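Local coordinates for periplasmic solute binding protein (Pectobacterium atrosepticum, PDB 4RY1), which probably binds a sugar in the periplasm and delivers it to an ABC-type transporter, as a member of the bacterial solute-binding protein 1 family, at residues Q181-D186 with R199-E204; G175-A180 with G281-P286; I188-Q193 with S365-N370; K136-L141 with I272-A277. All blocks are in the same frame, centred on the assembly; numbering follows the deposited sequence. Where two conformers were deposited one is given.

Interaction 1 of 4, residues Q181-D186 with R199-E204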
loop_
_atom_site.group_PDB
_atom_site.type_symbol
_atom_site.label_atom_id
_atom_site.label_comp_id
_atom_site.label_asym_id
_atom_site.label_seq_id
_atom_site.Cartn_x
_atom_site.Cartn_y
_atom_site.Cartn_z
ATOM N N GLN A 181 -2.657 -4.850 -18.050
ATOM C CA GLN A 181 -3.429 -4.223 -19.132
ATOM C C GLN A 181 -3.080 -4.797 -20.487
ATOM O O GLN A 181 -3.954 -5.059 -21.313
ATOM C CB GLN A 181 -3.170 -2.732 -19.166
ATOM C CG GLN A 181 -3.742 -2.023 -17.961
ATOM C CD GLN A 181 -3.427 -0.550 -17.978
ATOM O OE1 GLN A 181 -2.798 -0.047 -18.904
ATOM N NE2 GLN A 181 -3.863 0.153 -16.954
ATOM N N LYS A 182 -1.783 -4.982 -20.698
ATOM C CA LYS A 182 -1.271 -5.428 -22.011
ATOM C C LYS A 182 -1.546 -6.893 -22.307
ATOM O O LYS A 182 -1.923 -7.273 -23.415
ATOM C CB LYS A 182 0.242 -5.222 -22.099
ATOM C CG LYS A 182 0.813 -5.629 -23.449
ATOM C CD LYS A 182 2.074 -4.868 -23.764
ATOM C CE LYS A 182 2.386 -4.969 -25.247
ATOM N NZ LYS A 182 3.839 -5.145 -25.468
ATOM N N TYR A 183 -1.308 -7.711 -21.299
ATOM C CA TYR A 183 -1.324 -9.161 -21.435
ATOM C C TYR A 183 -2.396 -9.899 -20.631
ATOM O O TYR A 183 -2.613 -11.089 -20.863
ATOM C CB TYR A 183 0.031 -9.724 -21.036
ATOM C CG TYR A 183 1.176 -9.273 -21.902
ATOM C CD1 TYR A 183 1.309 -9.757 -23.205
ATOM C CD2 TYR A 183 2.135 -8.390 -21.423
ATOM C CE1 TYR A 183 2.359 -9.366 -24.001
ATOM C CE2 TYR A 183 3.188 -7.986 -22.221
ATOM C CZ TYR A 183 3.290 -8.484 -23.511
ATOM O OH TYR A 183 4.313 -8.115 -24.336
ATOM N N GLY A 184 -3.028 -9.235 -19.665
ATOM C CA GLY A 184 -4.056 -9.888 -18.849
ATOM C C GLY A 184 -3.521 -10.978 -17.938
ATOM O O GLY A 184 -4.269 -11.900 -17.561
ATOM N N ILE A 185 -2.240 -10.887 -17.577
ATOM C CA ILE A 185 -1.627 -11.820 -16.633
ATOM C C ILE A 185 -0.946 -11.044 -15.502
ATOM O O ILE A 185 -0.627 -9.856 -15.659
ATOM C CB ILE A 185 -0.628 -12.803 -17.289
ATOM C CG1 ILE A 185 0.629 -12.104 -17.808
ATOM C CG2 ILE A 185 -1.316 -13.539 -18.429
ATOM C CD1 ILE A 185 1.809 -13.049 -17.949
ATOM N N ASP A 186 -0.736 -11.738 -14.381
ATOM C CA ASP A 186 -0.025 -11.202 -13.217
ATOM C C ASP A 186 1.458 -11.549 -13.324
ATOM O O ASP A 186 1.873 -12.373 -14.128
ATOM C CB ASP A 186 -0.601 -11.762 -11.902
ATOM C CG ASP A 186 0.014 -11.102 -10.659
ATOM O OD1 ASP A 186 0.177 -9.866 -10.675
ATOM O OD2 ASP A 186 0.417 -11.830 -9.725
ATOM N N ARG A 199 10.813 -14.800 -20.060
ATOM C CA ARG A 199 12.084 -14.083 -20.111
ATOM C C ARG A 199 11.900 -12.759 -20.862
ATOM O O ARG A 199 12.381 -11.711 -20.431
ATOM C CB ARG A 199 13.161 -14.916 -20.794
ATOM C CG ARG A 199 14.443 -14.136 -21.066
ATOM C CD ARG A 199 15.208 -14.718 -22.240
ATOM N NE ARG A 199 14.620 -14.351 -23.526
ATOM C CZ ARG A 199 15.120 -14.730 -24.698
ATOM N NH1 ARG A 199 14.532 -14.361 -25.828
ATOM N NH2 ARG A 199 16.217 -15.478 -24.740
ATOM N N ASP A 200 11.208 -12.810 -21.997
ATOM C CA ASP A 200 10.923 -11.607 -22.804
ATOM C C ASP A 200 10.070 -10.557 -22.090
ATOM O O ASP A 200 10.300 -9.349 -22.207
ATOM C CB ASP A 200 10.273 -11.996 -24.135
ATOM C CG ASP A 200 11.290 -12.473 -25.161
ATOM O OD1 ASP A 200 12.499 -12.547 -24.827
ATOM O OD2 ASP A 200 10.875 -12.791 -26.297
ATOM N N GLN A 201 9.090 -11.019 -21.340
ATOM C CA GLN A 201 8.234 -10.108 -20.571
ATOM C C GLN A 201 8.951 -9.405 -19.404
ATOM O O GLN A 201 8.697 -8.234 -19.132
ATOM C CB GLN A 201 6.997 -10.852 -20.097
ATOM C CG GLN A 201 6.050 -11.113 -21.252
ATOM C CD GLN A 201 4.893 -12.022 -20.885
ATOM O OE1 GLN A 201 5.059 -12.995 -20.137
ATOM N NE2 GLN A 201 3.726 -11.728 -21.436
ATOM N N VAL A 202 9.853 -10.115 -18.751
ATOM C CA VAL A 202 10.713 -9.516 -17.709
ATOM C C VAL A 202 11.605 -8.442 -18.353
ATOM O O VAL A 202 11.791 -7.365 -17.804
ATOM C CB VAL A 202 11.541 -10.555 -16.951
ATOM C CG1 VAL A 202 12.435 -9.877 -15.940
ATOM C CG2 VAL A 202 10.605 -11.540 -16.246
ATOM N N ARG A 203 12.150 -8.721 -19.530
ATOM C CA ARG A 203 12.864 -7.658 -20.277
ATOM C C ARG A 203 12.040 -6.414 -20.590
ATOM O O ARG A 203 12.524 -5.287 -20.494
ATOM C CB ARG A 203 13.402 -8.199 -21.579
ATOM C CG ARG A 203 14.605 -9.051 -21.347
ATOM C CD ARG A 203 14.952 -9.825 -22.602
ATOM N NE ARG A 203 16.072 -10.715 -22.342
ATOM C CZ ARG A 203 16.760 -11.341 -23.290
ATOM N NH1 ARG A 203 16.437 -11.192 -24.571
ATOM N NH2 ARG A 203 17.772 -12.129 -22.956
ATOM N N GLU A 204 10.803 -6.649 -20.991
ATOM C CA GLU A 204 9.846 -5.603 -21.289
ATOM C C GLU A 204 9.556 -4.777 -20.032
ATOM O O GLU A 204 9.406 -3.564 -20.114
ATOM C CB GLU A 204 8.564 -6.216 -21.861
ATOM C CG GLU A 204 7.492 -5.206 -22.235
ATOM C CD GLU A 204 6.326 -5.818 -22.985
ATOM O OE1 GLU A 204 6.245 -7.066 -23.046
ATOM O OE2 GLU A 204 5.462 -5.044 -23.449
#
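Tyr-183 OH is held by two groups at once: it donates to Glu-204 OE1 and accepts from Lys-182 NZ at 3.2 Å. Glu-204 OE1 takes the bond from Tyr-183 OH, 2.5 Å long, on its syn lone pair. Lys-182 NZ closes a salt bridge of 2.6 Å with Glu-204 OE2, also on the syn side but 22° out of the carboxylate plane, and the three groups form a small closed ring of polar bonds. Glu-204 reaches it as an extended chain, its CG anti to the backbone N (chi1 -179°), and its carboxylate stands at the edge of the tyrosine ring with the two planes nearly perpendicular, 88° apart.

The ring of Tyr-183 is sandwiched. Over one face lies CG of Lys-182, its own chain neighbour; over the opposite face Gln-201 places NE2, 3.4 Å above the plane and near the ring centre, with the amide plane steeply inclined to the ring. The other end of that amide, Gln-201 OE1, bonds to the backbone N of Ser-198, which ties down the group that lies on the ring, and also touches Ile-185 CD1 at 3.9 Å.

The contact joins the C-terminal end of helix 169-183 to the first turns of helix 199-214, at the surface of the protein. Gly-184, with positive phi, turns the chain out of the first helix. With a lysine ammonium at one oxygen and a phenol at the other, the Glu-204 carboxylate would be expected to stay ionised, the ammonium probably offsetting its charge.

Interaction 2 of 4, residues G175-A180 with G281-P286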
loop_
_atom_site.group_PDB
_atom_site.type_symbol
_atom_site.label_atom_id
_atom_site.label_comp_id
_atom_site.label_asym_id
_atom_site.label_seq_id
_atom_site.Cartn_x
_atom_site.Cartn_y
_atom_site.Cartn_z
ATOM N N GLY A 175 4.511 -0.970 -13.276
ATOM C CA GLY A 175 4.890 -1.870 -14.374
ATOM C C GLY A 175 3.956 -3.073 -14.417
ATOM O O GLY A 175 3.484 -3.477 -15.478
ATOM N N ARG A 176 3.702 -3.667 -13.253
ATOM C CA ARG A 176 2.756 -4.791 -13.155
ATOM C C ARG A 176 1.378 -4.415 -13.706
ATOM O O ARG A 176 0.730 -5.225 -14.400
ATOM C CB ARG A 176 2.617 -5.250 -11.706
ATOM C CG ARG A 176 1.680 -6.440 -11.571
ATOM C CD ARG A 176 0.582 -6.178 -10.587
ATOM N NE ARG A 176 -0.452 -7.204 -10.539
ATOM C CZ ARG A 176 -1.739 -6.961 -10.711
ATOM N NH1 ARG A 176 -2.175 -5.724 -10.879
ATOM N NH2 ARG A 176 -2.612 -7.960 -10.660
ATOM N N SER A 177 0.917 -3.204 -13.396
ATOM C CA SER A 177 -0.394 -2.740 -13.845
ATOM C C SER A 177 -0.391 -2.607 -15.381
ATOM O O SER A 177 -1.315 -3.072 -16.074
ATOM C CB SER A 177 -0.762 -1.410 -13.151
ATOM O OG SER A 177 -2.084 -0.996 -13.411
ATOM N N TYR A 178 0.672 -2.006 -15.903
ATOM C CA TYR A 178 0.885 -1.921 -17.353
ATOM C C TYR A 178 0.812 -3.297 -18.028
ATOM O O TYR A 178 0.110 -3.490 -19.028
ATOM C CB TYR A 178 2.243 -1.277 -17.656
ATOM C CG TYR A 178 2.649 -1.299 -19.120
ATOM C CD1 TYR A 178 2.129 -0.368 -20.020
ATOM C CD2 TYR A 178 3.587 -2.223 -19.599
ATOM C CE1 TYR A 178 2.507 -0.371 -21.354
ATOM C CE2 TYR A 178 3.982 -2.218 -20.930
ATOM C CZ TYR A 178 3.434 -1.293 -21.802
ATOM O OH TYR A 178 3.789 -1.277 -23.138
ATOM N N MET A 179 1.552 -4.242 -17.475
ATOM C CA MET A 179 1.625 -5.592 -18.044
ATOM C C MET A 179 0.307 -6.353 -17.919
ATOM O O MET A 179 -0.025 -7.185 -18.767
ATOM C CB MET A 179 2.760 -6.390 -17.415
ATOM C CG MET A 179 4.146 -5.799 -17.648
ATOM S SD MET A 179 4.824 -5.892 -19.362
ATOM C CE MET A 179 5.249 -7.641 -19.427
ATOM N N ALA A 180 -0.452 -6.055 -16.871
ATOM C CA ALA A 180 -1.781 -6.675 -16.714
ATOM C C ALA A 180 -2.733 -6.150 -17.793
ATOM O O ALA A 180 -3.520 -6.906 -18.366
ATOM C CB ALA A 180 -2.351 -6.413 -15.340
ATOM N N GLY A 281 -6.105 -3.364 -14.849
ATOM C CA GLY A 281 -4.870 -3.307 -14.069
ATOM C C GLY A 281 -5.043 -2.603 -12.732
ATOM O O GLY A 281 -4.061 -2.291 -12.081
ATOM N N LEU A 282 -6.292 -2.371 -12.322
ATOM C CA LEU A 282 -6.594 -1.747 -11.027
ATOM C C LEU A 282 -6.043 -2.612 -9.920
ATOM O O LEU A 282 -6.289 -3.807 -9.863
ATOM C CB LEU A 282 -8.103 -1.578 -10.821
ATOM C CG LEU A 282 -8.565 -0.907 -9.525
ATOM C CD1 LEU A 282 -8.051 0.516 -9.474
ATOM C CD2 LEU A 282 -10.076 -0.960 -9.351
ATOM N N THR A 283 -5.287 -1.983 -9.047
ATOM C CA THR A 283 -4.468 -2.713 -8.063
ATOM C C THR A 283 -4.919 -2.320 -6.666
ATOM O O THR A 283 -4.773 -1.174 -6.253
ATOM C CB THR A 283 -2.987 -2.396 -8.287
ATOM O OG1 THR A 283 -2.659 -2.760 -9.638
ATOM C CG2 THR A 283 -2.080 -3.151 -7.323
ATOM N N SER A 284 -5.495 -3.287 -5.973
ATOM C CA SER A 284 -6.094 -3.082 -4.661
ATOM C C SER A 284 -5.738 -4.183 -3.685
ATOM O O SER A 284 -5.498 -5.329 -4.074
ATOM C CB SER A 284 -7.620 -2.997 -4.747
ATOM O OG SER A 284 -8.080 -2.067 -5.717
ATOM N N LYS A 285 -5.752 -3.818 -2.406
ATOM C CA LYS A 285 -5.521 -4.779 -1.315
ATOM C C LYS A 285 -5.972 -4.156 -0.015
ATOM O O LYS A 285 -6.242 -2.955 0.043
ATOM C CB LYS A 285 -4.045 -5.129 -1.187
ATOM C CG LYS A 285 -3.165 -3.997 -0.679
ATOM C CD LYS A 285 -1.764 -4.462 -0.330
ATOM C CE LYS A 285 -0.989 -3.397 0.417
ATOM N NZ LYS A 285 0.326 -3.908 0.933
ATOM N N PRO A 286 -6.068 -4.958 1.052
ATOM C CA PRO A 286 -6.286 -4.316 2.357
ATOM C C PRO A 286 -5.156 -3.395 2.714
ATOM O O PRO A 286 -3.994 -3.766 2.552
ATOM C CB PRO A 286 -6.332 -5.495 3.332
ATOM C CG PRO A 286 -6.693 -6.679 2.494
ATOM C CD PRO A 286 -5.993 -6.412 1.187
HETATM O O HOH W 1 -4.904 -5.858 -11.093
#
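Helix 169-183 passes the turn at Gly-281 closely enough for the CA atoms of Ser-177 and Gly-281 to lie 4.5 Å apart, and Gly-281, with positive phi, sets no side chain between them. Ser-177 OG donates to Gly-281 O at 2.7 Å, from above the carbonyl plane; Thr-283 OG1 donates to the same oxygen from the opposite face at 2.9 Å. One buried carbonyl thus accepts two hydroxyl protons. Ala-180 CB rests on Gly-281 CA, 4.2 Å away.

One residue earlier on the helix, Arg-176 reaches the same loop. Its chain bends at chi2 (-125°), which brings NH1 to 3.2 Å from Thr-283 OG1. Arg-176 NH1 donates to a water at 2.7 Å, which in turn donates to Leu-282 O, bridging helix and loop. The guanidinium forms a salt bridge through NE with Asp-186. Ser-177 OG and Lys-285 NZ both bind glycerol, probably from the crystallisation liquor, though such molecules often mark a pocket.

Thr-283 pairs through its backbone with Arg-118 of strand 107-123, Ser-177 packs on Tyr-247 and Thr-283 on Trp-249; helix 169-183 thus meets the loop entering strand 284-292 beside strands 107-123 and 245-249.

Interaction 3 of 4, residues I188-Q193 with S365-N370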
loop_
_atom_site.group_PDB
_atom_site.type_symbol
_atom_site.label_atom_id
_atom_site.label_comp_id
_atom_site.label_asym_id
_atom_site.label_seq_id
_atom_site.Cartn_x
_atom_site.Cartn_y
_atom_site.Cartn_z
ATOM N N ILE A 188 3.180 -12.938 -10.822
ATOM C CA ILE A 188 3.487 -14.140 -10.001
ATOM C C ILE A 188 2.609 -15.329 -10.425
ATOM O O ILE A 188 1.405 -15.173 -10.615
ATOM C CB ILE A 188 3.244 -13.899 -8.487
ATOM C CG1 ILE A 188 3.906 -12.599 -8.008
ATOM C CG2 ILE A 188 3.662 -15.112 -7.654
ATOM C CD1 ILE A 188 5.416 -12.629 -8.067
ATOM N N ASP A 189 3.239 -16.493 -10.556
ATOM C CA ASP A 189 2.545 -17.789 -10.686
ATOM C C ASP A 189 2.739 -18.548 -9.382
ATOM O O ASP A 189 3.766 -19.190 -9.194
ATOM C CB ASP A 189 3.086 -18.624 -11.871
ATOM C CG ASP A 189 2.236 -19.850 -12.154
ATOM O OD1 ASP A 189 1.636 -20.396 -11.202
ATOM O OD2 ASP A 189 2.174 -20.289 -13.316
ATOM N N GLU A 190 1.764 -18.464 -8.476
ATOM C CA GLU A 190 1.921 -19.098 -7.164
ATOM C C GLU A 190 2.001 -20.631 -7.231
ATOM O O GLU A 190 2.769 -21.249 -6.492
ATOM C CB GLU A 190 0.835 -18.658 -6.199
ATOM C CG GLU A 190 0.928 -17.167 -5.899
ATOM C CD GLU A 190 -0.063 -16.696 -4.855
ATOM O OE1 GLU A 190 -0.554 -17.541 -4.070
ATOM O OE2 GLU A 190 -0.335 -15.470 -4.814
ATOM N N LYS A 191 1.236 -21.223 -8.136
ATOM C CA LYS A 191 1.273 -22.684 -8.359
ATOM C C LYS A 191 2.679 -23.184 -8.744
ATOM O O LYS A 191 3.177 -24.201 -8.233
ATOM C CB LYS A 191 0.285 -23.077 -9.465
ATOM C CG LYS A 191 -1.177 -22.857 -9.110
ATOM C CD LYS A 191 -2.011 -22.549 -10.352
ATOM C CE LYS A 191 -3.503 -22.789 -10.147
ATOM N NZ LYS A 191 -3.976 -24.096 -10.683
ATOM N N LYS A 192 3.308 -22.450 -9.658
ATOM C CA LYS A 192 4.663 -22.791 -10.134
ATOM C C LYS A 192 5.782 -22.276 -9.223
ATOM O O LYS A 192 6.956 -22.587 -9.439
ATOM C CB LYS A 192 4.893 -22.265 -11.550
ATOM C CG LYS A 192 3.987 -22.850 -12.623
ATOM C CD LYS A 192 4.602 -22.588 -13.996
ATOM C CE LYS A 192 3.629 -22.611 -15.171
ATOM N NZ LYS A 192 2.329 -23.299 -14.952
ATOM N N GLN A 193 5.406 -21.473 -8.220
ATOM C CA GLN A 193 6.339 -20.829 -7.274
ATOM C C GLN A 193 7.383 -20.034 -8.025
ATOM O O GLN A 193 8.577 -20.108 -7.735
ATOM C CB GLN A 193 6.980 -21.866 -6.365
ATOM C CG GLN A 193 5.895 -22.631 -5.648
ATOM C CD GLN A 193 6.350 -23.709 -4.703
ATOM O OE1 GLN A 193 7.537 -24.021 -4.578
ATOM N NE2 GLN A 193 5.378 -24.306 -4.023
ATOM N N SER A 365 -0.862 -10.730 -6.147
ATOM C CA SER A 365 -0.231 -11.711 -5.284
ATOM C C SER A 365 0.465 -11.010 -4.144
ATOM O O SER A 365 1.186 -10.031 -4.366
ATOM C CB SER A 365 0.822 -12.498 -6.051
ATOM O OG SER A 365 1.428 -13.427 -5.193
ATOM N N PRO A 366 0.299 -11.518 -2.915
ATOM C CA PRO A 366 1.082 -10.906 -1.840
ATOM C C PRO A 366 2.593 -11.048 -2.060
ATOM O O PRO A 366 3.396 -10.294 -1.461
ATOM C CB PRO A 366 0.617 -11.679 -0.610
ATOM C CG PRO A 366 0.161 -13.004 -1.125
ATOM C CD PRO A 366 -0.491 -12.671 -2.436
ATOM N N PHE A 367 2.985 -12.028 -2.877
ATOM C CA PHE A 367 4.409 -12.278 -3.096
ATOM C C PHE A 367 5.096 -11.213 -3.934
ATOM O O PHE A 367 6.316 -11.099 -3.885
ATOM C CB PHE A 367 4.609 -13.670 -3.681
ATOM C CG PHE A 367 4.151 -14.751 -2.752
ATOM C CD1 PHE A 367 4.862 -15.039 -1.594
ATOM C CD2 PHE A 367 2.992 -15.449 -3.004
ATOM C CE1 PHE A 367 4.411 -15.996 -0.705
ATOM C CE2 PHE A 367 2.551 -16.424 -2.140
ATOM C CZ PHE A 367 3.260 -16.701 -0.985
ATOM N N MET A 368 4.317 -10.426 -4.679
ATOM C CA MET A 368 4.881 -9.269 -5.398
ATOM C C MET A 368 5.507 -8.260 -4.434
ATOM O O MET A 368 6.439 -7.524 -4.812
ATOM C CB MET A 368 3.853 -8.630 -6.350
ATOM C CG MET A 368 2.927 -7.557 -5.779
ATOM S SD MET A 368 1.985 -6.630 -7.026
ATOM C CE MET A 368 3.374 -6.230 -8.064
ATOM N N GLU A 369 5.020 -8.246 -3.191
ATOM C CA GLU A 369 5.580 -7.374 -2.141
ATOM C C GLU A 369 6.606 -8.055 -1.230
ATOM O O GLU A 369 7.009 -7.482 -0.220
ATOM C CB GLU A 369 4.467 -6.751 -1.304
ATOM C CG GLU A 369 3.420 -6.068 -2.158
ATOM C CD GLU A 369 2.757 -4.895 -1.469
ATOM O OE1 GLU A 369 3.137 -4.558 -0.329
ATOM O OE2 GLU A 369 1.848 -4.301 -2.081
ATOM N N ASN A 370 7.050 -9.261 -1.591
ATOM C CA ASN A 370 8.086 -9.958 -0.817
ATOM C C ASN A 370 9.301 -9.031 -0.700
ATOM O O ASN A 370 9.744 -8.492 -1.715
ATOM C CB ASN A 370 8.454 -11.282 -1.499
ATOM C CG ASN A 370 9.648 -11.969 -0.870
ATOM O OD1 ASN A 370 10.784 -11.593 -1.130
ATOM N ND2 ASN A 370 9.400 -13.010 -0.079
#
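A single serine hydroxyl works in both directions here: Ser-365 OG donates to Glu-190 OE2 at 2.7 Å and accepts from the backbone N of Phe-367 at 3.1 Å, the latter an ST turn that opens the 3-10 segment 366-368. The hydroxyl meets the carboxylate on its anti side, 31° out of plane. Ser-365 has its OG anti to the backbone N (chi1 179°), which places the hydroxyl within bonding distance of Glu-190.

Glu-190 approaches as an extended chain and sets its carboxylate upright at the edge of the Phe-367 ring. The two planes are almost perpendicular, 89° apart, and Glu-190 CD sits in the ring plane, 3.8 Å from Phe-367 CE2. Such an edge-on approach brings the negative group to the weakly positive C-H rim rather than to the pi face. The other oxygen, OE1, forms a salt bridge with Arg-74, so both oxygens of this carboxylate have partners.

Beside this polar patch Ile-188 supplies the apolar half of the contact. Its CG1 packs on Ser-365 CB at 3.7 Å and on Met-368 CB at 4.3 Å, while CG2 faces Phe-367 CB. Asp-189 points away from the contact and makes an Asx motif with the backbone N of Lys-192, shaping the hairpin between strands 188-189 and 194-195.

The hairpin is thereby fastened to the loop before helix 371-385. Leu-406 of helix 391-409 packs on both Ile-188 and Phe-367, and helix 69-74 lies against Pro-366 and Phe-367.

Interaction 4 of 4, residues K136-L141 with I272-A277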
loop_
_atom_site.group_PDB
_atom_site.type_symbol
_atom_site.label_atom_id
_atom_site.label_comp_id
_atom_site.label_asym_id
_atom_site.label_seq_id
_atom_site.Cartn_x
_atom_site.Cartn_y
_atom_site.Cartn_z
ATOM N N LYS A 136 -3.863 10.251 -19.777
ATOM C CA LYS A 136 -4.854 9.170 -19.807
ATOM C C LYS A 136 -4.273 7.833 -20.354
ATOM O O LYS A 136 -4.822 6.750 -20.083
ATOM C CB LYS A 136 -6.130 9.643 -20.553
ATOM C CG LYS A 136 -6.958 10.628 -19.721
ATOM C CD LYS A 136 -8.318 10.962 -20.330
ATOM C CE LYS A 136 -8.368 12.379 -20.875
ATOM N NZ LYS A 136 -9.523 12.578 -21.793
ATOM N N THR A 137 -3.164 7.911 -21.088
ATOM C CA THR A 137 -2.487 6.733 -21.662
ATOM C C THR A 137 -1.013 6.727 -21.342
ATOM O O THR A 137 -0.452 7.767 -20.948
ATOM C CB THR A 137 -2.570 6.727 -23.185
ATOM O OG1 THR A 137 -1.877 7.876 -23.679
ATOM C CG2 THR A 137 -4.014 6.740 -23.615
ATOM N N TRP A 138 -0.393 5.574 -21.491
ATOM C CA TRP A 138 1.014 5.479 -21.198
ATOM C C TRP A 138 1.797 6.417 -22.142
ATOM O O TRP A 138 2.759 7.069 -21.732
ATOM C CB TRP A 138 1.482 4.039 -21.245
ATOM C CG TRP A 138 0.769 3.204 -20.256
ATOM C CD1 TRP A 138 -0.291 2.378 -20.491
ATOM C CD2 TRP A 138 1.023 3.140 -18.838
ATOM N NE1 TRP A 138 -0.695 1.794 -19.325
ATOM C CE2 TRP A 138 0.088 2.243 -18.294
ATOM C CE3 TRP A 138 1.941 3.757 -17.986
ATOM C CZ2 TRP A 138 0.055 1.932 -16.939
ATOM C CZ3 TRP A 138 1.910 3.440 -16.630
ATOM C CH2 TRP A 138 0.970 2.550 -16.127
ATOM N N ASP A 139 1.335 6.563 -23.385
ATOM C CA ASP A 139 1.962 7.510 -24.322
ATOM C C ASP A 139 2.042 8.899 -23.816
ATOM O O ASP A 139 3.074 9.555 -23.945
ATOM C CB ASP A 139 1.166 7.604 -25.620
ATOM C CG ASP A 139 1.479 6.520 -26.516
ATOM O OD1 ASP A 139 2.431 5.780 -26.168
ATOM O OD2 ASP A 139 0.785 6.400 -27.549
ATOM N N GLU A 140 0.916 9.374 -23.298
ATOM C CA GLU A 140 0.845 10.726 -22.783
ATOM C C GLU A 140 1.768 10.852 -21.587
ATOM O O GLU A 140 2.358 11.892 -21.401
ATOM C CB GLU A 140 -0.588 11.130 -22.437
ATOM C CG GLU A 140 -1.482 11.126 -23.681
ATOM C CD GLU A 140 -2.974 11.314 -23.435
ATOM O OE1 GLU A 140 -3.429 11.384 -22.261
ATOM O OE2 GLU A 140 -3.703 11.380 -24.456
ATOM N N LEU A 141 1.885 9.802 -20.773
ATOM C CA LEU A 141 2.779 9.873 -19.615
ATOM C C LEU A 141 4.225 10.072 -20.086
ATOM O O LEU A 141 4.900 10.996 -19.637
ATOM C CB LEU A 141 2.643 8.635 -18.723
ATOM C CG LEU A 141 3.599 8.661 -17.516
ATOM C CD1 LEU A 141 3.275 9.818 -16.571
ATOM C CD2 LEU A 141 3.553 7.336 -16.779
ATOM N N ILE A 272 -4.175 5.550 -15.732
ATOM C CA ILE A 272 -3.482 5.443 -17.018
ATOM C C ILE A 272 -3.721 4.051 -17.601
ATOM O O ILE A 272 -3.485 3.037 -16.952
ATOM C CB ILE A 272 -1.973 5.725 -16.879
ATOM C CG1 ILE A 272 -1.774 7.121 -16.267
ATOM C CG2 ILE A 272 -1.279 5.618 -18.235
ATOM C CD1 ILE A 272 -0.346 7.402 -15.860
ATOM N N THR A 273 -4.144 4.010 -18.854
ATOM C CA THR A 273 -4.521 2.740 -19.485
ATOM C C THR A 273 -4.065 2.665 -20.937
ATOM O O THR A 273 -4.047 3.670 -21.644
ATOM C CB THR A 273 -6.044 2.543 -19.424
ATOM O OG1 THR A 273 -6.488 2.713 -18.070
ATOM C CG2 THR A 273 -6.449 1.170 -19.862
ATOM N N ILE A 274 -3.672 1.463 -21.348
ATOM C CA ILE A 274 -3.399 1.142 -22.763
ATOM C C ILE A 274 -4.726 1.199 -23.501
ATOM O O ILE A 274 -5.688 0.575 -23.071
ATOM C CB ILE A 274 -2.802 -0.280 -22.946
ATOM C CG1 ILE A 274 -1.419 -0.406 -22.311
ATOM C CG2 ILE A 274 -2.663 -0.627 -24.435
ATOM C CD1 ILE A 274 -0.878 -1.818 -22.217
ATOM N N PRO A 275 -4.788 1.937 -24.623
ATOM C CA PRO A 275 -6.007 1.887 -25.413
ATOM C C PRO A 275 -6.310 0.426 -25.782
ATOM O O PRO A 275 -5.411 -0.311 -26.179
ATOM C CB PRO A 275 -5.657 2.736 -26.643
ATOM C CG PRO A 275 -4.571 3.650 -26.171
ATOM C CD PRO A 275 -3.765 2.786 -25.253
ATOM N N GLY A 276 -7.546 -0.005 -25.567
ATOM C CA GLY A 276 -7.948 -1.387 -25.871
ATOM C C GLY A 276 -7.402 -2.424 -24.910
ATOM O O GLY A 276 -7.266 -3.598 -25.237
ATOM N N ALA A 277 -7.094 -1.974 -23.704
ATOM C CA ALA A 277 -6.540 -2.856 -22.686
ATOM C C ALA A 277 -7.426 -4.057 -22.438
ATOM O O ALA A 277 -8.647 -3.974 -22.493
ATOM C CB ALA A 277 -6.338 -2.105 -21.372
#
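A capped helix start meets a loop here: Thr-137 is the N-cap of helix 138-152, and the loop between strands 266-268 and 284-292 runs across it before folding into a type II turn at Ile-274 to Ala-277. Thr-137 OG1, held between the backbone N and the carbonyl carbon (chi1 63°), accepts from Glu-140 N at 3.2 Å. Glu-140 OE1 returns to the residue before the N-cap, accepting from Lys-136 N.

The segments are joined through the main chain where Thr-273 N donates to Lys-136 O at 3.1 Å. Two weaker CA-H...O contacts flank this bond, from Ile-272 to Lys-136 O and from Thr-137 to Thr-273 O. Farther along the loop, Thr-137 CG2 meets Pro-275 CG.

Ile-272 has the largest share of the packing. Its CD1 touches Leu-141 CD2 at 4.0 Å, while CG2 lies in the corner between the helix start and the indole of Trp-138. Ile-274 CG1 touches the pyrrole part of the indole, 3.5 Å from Trp-138 CD1. The indole nitrogen bonds to Gln-181 of helix 169-183, whose amide also binds Ile-272 O and Ile-274 N, so the loop and the tryptophan share one partner. Over the indole face, Ile-272 CG2 makes a CH-pi contact 3.6 Å from the centroid of the five-membered ring, 18° off its normal.

How the interactions relate
Helix 169-183 links three of the contacts: interactions 1 and 2 lie on it directly, and Gln-181 carries it to both segments of interaction 4. Interactions 2 and 3 are buried, interaction 4 is partly so, and interaction 1 is at the surface. Their chemistry differs accordingly: charged groups pair across interaction 1, hydroxyls and a water serve interaction 2, interaction 3 mixes one hydroxyl-carboxylate bond with apolar packing, and interaction 4 rests mainly on aliphatic and indole packing around one backbone bond. Asp-186 OD2 of interaction 1 packs on Ser-365 CB of interaction 3, whereas interactions 3 and 4 do not touch.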